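Filamentous hemagglutinin (Bordetella pertussis, PDB 1RWR) serves as an adhesin of the bacterium, its secretion (TPS) domain folding as a beta-helix that probably directs export by the two-partner secretion pathway. Local coordinates at residues I253-Q258 / L273-A278; I23-S28 / L69-S74. All coordinates share one frame; numbering follows the deposited sequence.

Contact 1 (I253-Q258 / L273-A278); sequences ITVSSQ and LSLKGA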
ATOM      1  N   ILE A 253      10.785   4.332  14.054  1.00 14.05           N
ATOM      2  CA  ILE A 253      10.429   5.269  12.993  1.00 14.62           C
ATOM      3  C   ILE A 253      11.705   5.600  12.251  1.00 13.81           C
ATOM      4  O   ILE A 253      12.712   6.055  12.853  1.00 13.84           O
ATOM      5  CB  ILE A 253       9.762   6.538  13.575  1.00 14.75           C
ATOM      6  CG1 ILE A 253       8.399   6.224  14.191  1.00 15.01           C
ATOM      7  CG2 ILE A 253       9.617   7.642  12.520  1.00 16.22           C
ATOM      8  CD1 ILE A 253       7.831   7.349  15.053  1.00 15.25           C
ATOM      9  N   THR A 254      11.679   5.373  10.965  1.00 13.55           N
ATOM     10  CA  THR A 254      12.818   5.643  10.100  1.00 14.15           C
ATOM     11  C   THR A 254      12.365   6.487   8.928  1.00 14.83           C
ATOM     12  O   THR A 254      11.412   6.124   8.226  1.00 14.58           O
ATOM     13  CB  THR A 254      13.395   4.334   9.589  1.00 15.50           C
ATOM     14  OG1 THR A 254      13.647   3.456  10.700  1.00 17.22           O
ATOM     15  CG2 THR A 254      14.731   4.537   8.877  1.00 18.31           C
ATOM     16  N   VAL A 255      13.040   7.604   8.708  1.00 14.70           N
ATOM     17  CA  VAL A 255      12.787   8.428   7.517  1.00 14.56           C
ATOM     18  C   VAL A 255      14.088   8.637   6.754  1.00 16.12           C
ATOM     19  O   VAL A 255      15.102   9.081   7.345  1.00 17.79           O
ATOM     20  CB  VAL A 255      12.165   9.798   7.906  1.00 14.37           C
ATOM     21  CG1 VAL A 255      11.784  10.556   6.668  1.00 13.94           C
ATOM     22  CG2 VAL A 255      11.004   9.646   8.810  1.00 14.61           C
ATOM     23  N   SER A 256      14.057   8.367   5.461  1.00 16.30           N
ATOM     24  CA  SER A 256      15.196   8.539   4.554  1.00 16.73           C
ATOM     25  C   SER A 256      14.733   9.412   3.389  1.00 17.22           C
ATOM     26  O   SER A 256      13.706   9.143   2.759  1.00 17.53           O
ATOM     27  CB  SER A 256      15.694   7.162   4.097  1.00 17.43           C
ATOM     28  OG  SER A 256      16.674   7.248   3.051  1.00 21.40           O
ATOM     29  N   SER A 257      15.473  10.481   3.114  1.00 16.73           N
ATOM     30  CA  SER A 257      15.130  11.387   2.046  1.00 16.16           C
ATOM     31  C   SER A 257      16.353  11.805   1.264  1.00 17.14           C
ATOM     32  O   SER A 257      17.410  12.016   1.850  1.00 18.34           O
ATOM     33  CB  SER A 257      14.424  12.615   2.624  1.00 16.14           C
ATOM     34  OG  SER A 257      14.082  13.559   1.605  1.00 15.72           O
ATOM     35  N   GLN A 258      16.205  11.942  -0.045  1.00 17.21           N
ATOM     36  CA  GLN A 258      17.268  12.532  -0.886  1.00 18.24           C
ATOM     37  C   GLN A 258      17.074  14.038  -1.037  1.00 17.83           C
ATOM     38  O   GLN A 258      17.691  14.668  -1.906  1.00 19.17           O
ATOM     39  CB  GLN A 258      17.377  11.799  -2.222  1.00 18.11           C
ATOM     40  CG  GLN A 258      17.709  10.317  -2.059  1.00 20.64           C
ATOM     41  CD  GLN A 258      18.942  10.095  -1.197  1.00 25.03           C
ATOM     42  OE1 GLN A 258      18.930   9.274  -0.253  1.00 28.44           O
ATOM     43  NE2 GLN A 258      20.008  10.841  -1.499  1.00 24.51           N
ATOM     44  N   LEU A 273      14.503   6.208  16.638  1.00 17.96           N
ATOM     45  CA  LEU A 273      13.920   7.203  15.760  1.00 18.90           C
ATOM     46  C   LEU A 273      15.085   7.749  14.922  1.00 19.06           C
ATOM     47  O   LEU A 273      16.013   8.363  15.446  1.00 19.21           O
ATOM     48  CB  LEU A 273      13.221   8.274  16.610  1.00 19.51           C
ATOM     49  CG  LEU A 273      12.005   9.001  16.055  1.00 21.53           C
ATOM     50  CD1 LEU A 273      11.228   9.714  17.127  1.00 23.65           C
ATOM     51  CD2 LEU A 273      12.533   9.987  15.027  1.00 24.69           C
ATOM     52  N   SER A 274      15.084   7.475  13.628  1.00 18.54           N
ATOM     53  CA  SER A 274      16.199   7.845  12.783  1.00 19.07           C
ATOM     54  C   SER A 274      15.738   8.626  11.553  1.00 19.01           C
ATOM     55  O   SER A 274      14.845   8.161  10.788  1.00 18.61           O
ATOM     56  CB  SER A 274      16.934   6.581  12.396  1.00 19.63           C
ATOM     57  OG  SER A 274      17.855   6.827  11.356  1.00 24.07           O
ATOM     58  N   LEU A 275      16.328   9.801  11.361  1.00 18.36           N
ATOM     59  CA  LEU A 275      16.023  10.675  10.231  1.00 18.85           C
ATOM     60  C   LEU A 275      17.293  10.952   9.414  1.00 19.54           C
ATOM     61  O   LEU A 275      18.306  11.447   9.941  1.00 20.06           O
ATOM     62  CB  LEU A 275      15.374  11.982  10.688  1.00 19.10           C
ATOM     63  CG  LEU A 275      14.230  11.909  11.734  1.00 21.09           C
ATOM     64  CD1 LEU A 275      13.743  13.306  12.098  1.00 22.22           C
ATOM     65  CD2 LEU A 275      13.021  11.067  11.275  1.00 22.41           C
ATOM     66  N   LYS A 276      17.275  10.623   8.143  1.00 18.59           N
ATOM     67  CA  LYS A 276      18.457  10.796   7.342  1.00 19.46           C
ATOM     68  C   LYS A 276      18.033  11.469   6.054  1.00 19.30           C
ATOM     69  O   LYS A 276      17.308  10.878   5.251  1.00 17.14           O
ATOM     70  CB  LYS A 276      19.150   9.463   7.033  1.00 20.87           C
ATOM     71  CG  LYS A 276      19.514   8.577   8.234  1.00 25.42           C
ATOM     72  CD  LYS A 276      20.926   8.807   8.727  1.00 30.56           C
ATOM     73  CE  LYS A 276      21.490   7.603   9.523  1.00 32.30           C
ATOM     74  NZ  LYS A 276      22.864   7.968  10.044  1.00 35.70           N
ATOM     75  N   GLY A 277      18.457  12.719   5.868  1.00 19.66           N
ATOM     76  CA  GLY A 277      18.155  13.439   4.644  1.00 20.22           C
ATOM     77  C   GLY A 277      19.325  14.090   3.967  1.00 20.73           C
ATOM     78  O   GLY A 277      20.340  14.378   4.593  1.00 22.89           O
ATOM     79  N   ALA A 278      19.189  14.363   2.683  1.00 20.69           N
ATOM     80  CA  ALA A 278      20.220  15.084   1.977  1.00 21.81           C
ATOM     81  C   ALA A 278      20.100  16.583   2.231  1.00 22.29           C
ATOM     82  O   ALA A 278      21.104  17.261   2.302  1.00 25.27           O
ATOM     83  CB  ALA A 278      20.179  14.773   0.499  1.00 21.90           C
TER
HETATM   84  O   HOH W   1      16.942   6.961   8.263  1.00 31.37           O
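Strands 253-257 and 273-277 run parallel, their axes 4.7 Å apart and 1° from aligned, with Ile-253 level with Leu-273 and each later pair in step. The backbone bonds zigzag between them: Ile-253 O accepts from Ser-274 N, Ser-274 O from Val-255 N (2.8 Å), Val-255 O from Lys-276 N and Lys-276 O from Ser-257 N. Past these the pairing slackens, and Ala-278 N reaches Ser-257 O at 3.1 Å in a weak, bent bond of 133°.

On the buried face Val-255 and Leu-275 project together into the interior, flank to flank. With chi1 at -46°, Leu-275 CG lies beside the backbone N and opposite the carbonyl carbon; this brings the end of the side chain back toward Val-255, where CD2 meets Val-255 CG2 at 3.5 Å, a snug fit for two methyl carbons. Ile-253 CB meets Leu-273 CG more loosely, at 4.2 Å. This stacking of like on like from one turn to the next belongs to the right-handed parallel beta-helix, and strand 261-268 receives all four side chains from across the interior. Ser-257, also turned inward, hydrogen-bonds through its OG to Glu-260 O and Gly-259 N, just beyond the strand.

Thr-254, Ser-256, Ser-274 and Lys-276 occupy the other face. There a water donates to Val-255 O at 3.0 Å, giving that carbonyl a second partner beside Lys-276 N, and also bonds Ser-274 OG at 3.2 Å.

Contact 2 (I23-S28 / L69-S74); sequences IADPNS and LTRQAS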
ATOM      1  N   ILE A  23     -10.246 -14.573  -9.296  1.00 14.16           N
ATOM      2  CA  ILE A  23      -8.877 -14.352  -9.678  1.00 13.04           C
ATOM      3  C   ILE A  23      -8.378 -15.478 -10.596  1.00 14.12           C
ATOM      4  O   ILE A  23      -8.913 -16.593 -10.564  1.00 13.56           O
ATOM      5  CB  ILE A  23      -7.958 -14.250  -8.426  1.00 12.77           C
ATOM      6  CG1 ILE A  23      -8.016 -15.512  -7.542  1.00 12.07           C
ATOM      7  CG2 ILE A  23      -8.326 -13.041  -7.556  1.00 14.75           C
ATOM      8  CD1 ILE A  23      -6.877 -15.542  -6.483  1.00 14.55           C
ATOM      9  N   ALA A  24      -7.357 -15.158 -11.381  1.00 14.14           N
ATOM     10  CA  ALA A  24      -6.674 -16.101 -12.244  1.00 13.96           C
ATOM     11  C   ALA A  24      -5.944 -17.162 -11.459  1.00 14.52           C
ATOM     12  O   ALA A  24      -5.458 -16.936 -10.341  1.00 13.33           O
ATOM     13  CB  ALA A  24      -5.695 -15.352 -13.173  1.00 14.75           C
ATOM     14  N   ASP A  25      -5.836 -18.343 -12.056  1.00 14.92           N
ATOM     15  CA  ASP A  25      -5.040 -19.413 -11.435  1.00 15.22           C
ATOM     16  C   ASP A  25      -3.623 -18.892 -11.194  1.00 15.58           C
ATOM     17  O   ASP A  25      -3.037 -18.288 -12.096  1.00 17.22           O
ATOM     18  CB  ASP A  25      -5.025 -20.629 -12.362  1.00 15.79           C
ATOM     19  CG  ASP A  25      -4.695 -21.908 -11.666  1.00 17.39           C
ATOM     20  OD1 ASP A  25      -4.855 -21.991 -10.425  1.00 16.89           O
ATOM     21  OD2 ASP A  25      -4.280 -22.905 -12.333  1.00 20.42           O
ATOM     22  N   PRO A  26      -3.062 -19.061 -10.000  1.00 15.74           N
ATOM     23  CA  PRO A  26      -1.703 -18.591  -9.746  1.00 15.70           C
ATOM     24  C   PRO A  26      -0.654 -19.373 -10.505  1.00 16.13           C
ATOM     25  O   PRO A  26      -0.870 -20.534 -10.909  1.00 16.68           O
ATOM     26  CB  PRO A  26      -1.499 -18.809  -8.237  1.00 15.97           C
ATOM     27  CG  PRO A  26      -2.471 -19.825  -7.870  1.00 16.97           C
ATOM     28  CD  PRO A  26      -3.690 -19.596  -8.770  1.00 16.06           C
ATOM     29  N   ASN A  27       0.489 -18.738 -10.679  1.00 16.61           N
ATOM     30  CA  ASN A  27       1.634 -19.401 -11.280  1.00 16.79           C
ATOM     31  C   ASN A  27       2.291 -20.319 -10.276  1.00 17.94           C
ATOM     32  O   ASN A  27       1.789 -20.469  -9.155  1.00 16.82           O
ATOM     33  CB  ASN A  27       2.653 -18.389 -11.881  1.00 17.26           C
ATOM     34  CG  ASN A  27       3.240 -17.421 -10.839  1.00 16.42           C
ATOM     35  OD1 ASN A  27       3.423 -17.782  -9.654  1.00 16.61           O
ATOM     36  ND2 ASN A  27       3.579 -16.202 -11.284  1.00 16.20           N
ATOM     37  N   SER A  28       3.438 -20.884 -10.683  1.00 20.16           N
ATOM     38  CA  SER A  28       4.196 -21.852  -9.876  1.00 21.95           C
ATOM     39  C   SER A  28       4.740 -21.282  -8.573  1.00 21.97           C
ATOM     40  O   SER A  28       5.033 -22.043  -7.623  1.00 23.65           O
ATOM     41  CB  SER A  28       5.365 -22.430 -10.732  1.00 23.09           C
ATOM     42  OG  SER A  28       6.296 -21.393 -11.107  1.00 25.64           O
ATOM     43  N   LEU A  69      -9.273 -21.788 -10.334  1.00 15.38           N
ATOM     44  CA  LEU A  69      -8.190 -22.268  -9.497  1.00 15.13           C
ATOM     45  C   LEU A  69      -7.935 -23.771  -9.599  1.00 15.85           C
ATOM     46  O   LEU A  69      -8.869 -24.563  -9.496  1.00 16.26           O
ATOM     47  CB  LEU A  69      -8.429 -21.947  -8.021  1.00 14.81           C
ATOM     48  CG  LEU A  69      -8.550 -20.467  -7.651  1.00 14.15           C
ATOM     49  CD1 LEU A  69      -8.803 -20.285  -6.152  1.00 15.63           C
ATOM     50  CD2 LEU A  69      -7.328 -19.640  -8.188  1.00 15.43           C
ATOM     51  N   THR A  70      -6.677 -24.126  -9.840  1.00 15.62           N
ATOM     52  CA  THR A  70      -6.158 -25.469  -9.600  1.00 16.51           C
ATOM     53  C   THR A  70      -5.346 -25.521  -8.292  1.00 17.57           C
ATOM     54  O   THR A  70      -5.026 -26.610  -7.785  1.00 17.90           O
ATOM     55  CB  THR A  70      -5.281 -25.957 -10.760  1.00 17.50           C
ATOM     56  OG1 THR A  70      -4.106 -25.148 -10.895  1.00 16.83           O
ATOM     57  CG2 THR A  70      -5.992 -25.877 -12.068  1.00 17.64           C
ATOM     58  N   ARG A  71      -4.991 -24.345  -7.773  1.00 17.79           N
ATOM     59  CA  ARG A  71      -4.367 -24.182  -6.474  1.00 18.83           C
ATOM     60  C   ARG A  71      -4.680 -22.754  -6.001  1.00 17.70           C
ATOM     61  O   ARG A  71      -5.052 -21.898  -6.779  1.00 16.77           O
ATOM     62  CB  ARG A  71      -2.855 -24.372  -6.497  1.00 20.64           C
ATOM     63  CG  ARG A  71      -2.108 -23.437  -7.432  1.00 28.07           C
ATOM     64  CD  ARG A  71      -0.683 -24.020  -7.826  1.00 36.48           C
ATOM     65  NE  ARG A  71      -0.085 -23.703  -9.132  1.00 43.28           N
ATOM     66  CZ  ARG A  71      -0.692 -23.312 -10.268  1.00 47.58           C
ATOM     67  NH1 ARG A  71      -2.005 -23.111 -10.360  1.00 48.50           N
ATOM     68  NH2 ARG A  71       0.062 -23.108 -11.360  1.00 49.41           N
ATOM     69  N   GLN A  72      -4.478 -22.535  -4.717  1.00 15.81           N
ATOM     70  CA  GLN A  72      -4.704 -21.232  -4.127  1.00 14.72           C
ATOM     71  C   GLN A  72      -3.476 -20.347  -4.269  1.00 14.35           C
ATOM     72  O   GLN A  72      -2.345 -20.815  -4.227  1.00 13.73           O
ATOM     73  CB  GLN A  72      -5.125 -21.387  -2.666  1.00 14.41           C
ATOM     74  CG  GLN A  72      -6.439 -22.124  -2.510  1.00 14.13           C
ATOM     75  CD  GLN A  72      -6.760 -22.474  -1.094  1.00 13.81           C
ATOM     76  OE1 GLN A  72      -5.926 -23.104  -0.419  1.00 16.95           O
ATOM     77  NE2 GLN A  72      -7.963 -22.075  -0.610  1.00 13.06           N
ATOM     78  N   ALA A  73      -3.727 -19.043  -4.407  1.00 13.55           N
ATOM     79  CA  ALA A  73      -2.676 -18.058  -4.455  1.00 13.37           C
ATOM     80  C   ALA A  73      -2.054 -17.758  -3.094  1.00 12.86           C
ATOM     81  O   ALA A  73      -2.741 -17.687  -2.093  1.00 13.37           O
ATOM     82  CB  ALA A  73      -3.261 -16.734  -5.055  1.00 13.63           C
ATOM     83  N   SER A  74      -0.763 -17.476  -3.095  1.00 13.56           N
ATOM     84  CA  SER A  74      -0.113 -16.804  -1.959  1.00 14.16           C
ATOM     85  C   SER A  74      -0.020 -15.271  -2.094  1.00 13.31           C
ATOM     86  O   SER A  74       0.123 -14.593  -1.095  1.00 13.29           O
ATOM     87  CB  SER A  74       1.245 -17.437  -1.647  1.00 14.94           C
ATOM     88  OG  SER A  74       2.033 -17.473  -2.789  1.00 17.76           O
TER
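Two irregular loops, leading into the neighbouring parallel strands 31-36 and 75-80 of the beta-helix, are pinned together where the Asp-25 carboxylate meets Thr-70 and Arg-71. Asp-25 OD1 takes the backbone N of Thr-70 at 2.9 Å, met from well above the carboxylate plane, while OD2 receives the Thr-70 hydroxyl OG1 at 2.7 Å on its syn lone pair. That hydroxyl sits between its own backbone N and carbonyl carbon (chi1 64°), which lets one residue grip both oxygens. Arg-71 NH1 adds a salt bridge to OD2 at 3.0 Å, though its hydrogen bond is weak; the carboxylate lies at the edge of the guanidinium, their planes 63° apart.

Next to this polar cluster, the Pro-26 ring is wedged against the second loop. Its CD touches Leu-69 CD2 at 3.7 Å, its CG reaches Arg-71 CG at the same distance, and its CB faces Ala-73 CB. Ile-23 CD1 comes to Ala-73 CB at 4.1 Å, extending this apolar patch.

Around it, Ile-23 also packs on Phe-48 and Asn-50 of strand 45-50 and on Ser-32 and Asn-34 of strand 31-36, while Asn-50 OD1 receives Ala-73 N.

Contacts 1 and 2 lie on opposite sides of the chain's centre, 39 Å apart between centres and about 25 Å between nearest atoms, so they do not touch. A single parallel sheet nevertheless connects their neighbourhoods: the loops of contact 2 lead into strands 31-36 and 75-80, the first two in its order, whereas contact 1 pairs strands 252-257 and 272-277, the eighth and ninth of ten. The means of cohesion differ too. Regular backbone pairing joins strands adjacent in the sheet in 253-258/273-278, while polar bonds to a carboxylate and a proline wedge join the irregular loops of 23-28/69-74, near the start of the beta-helix.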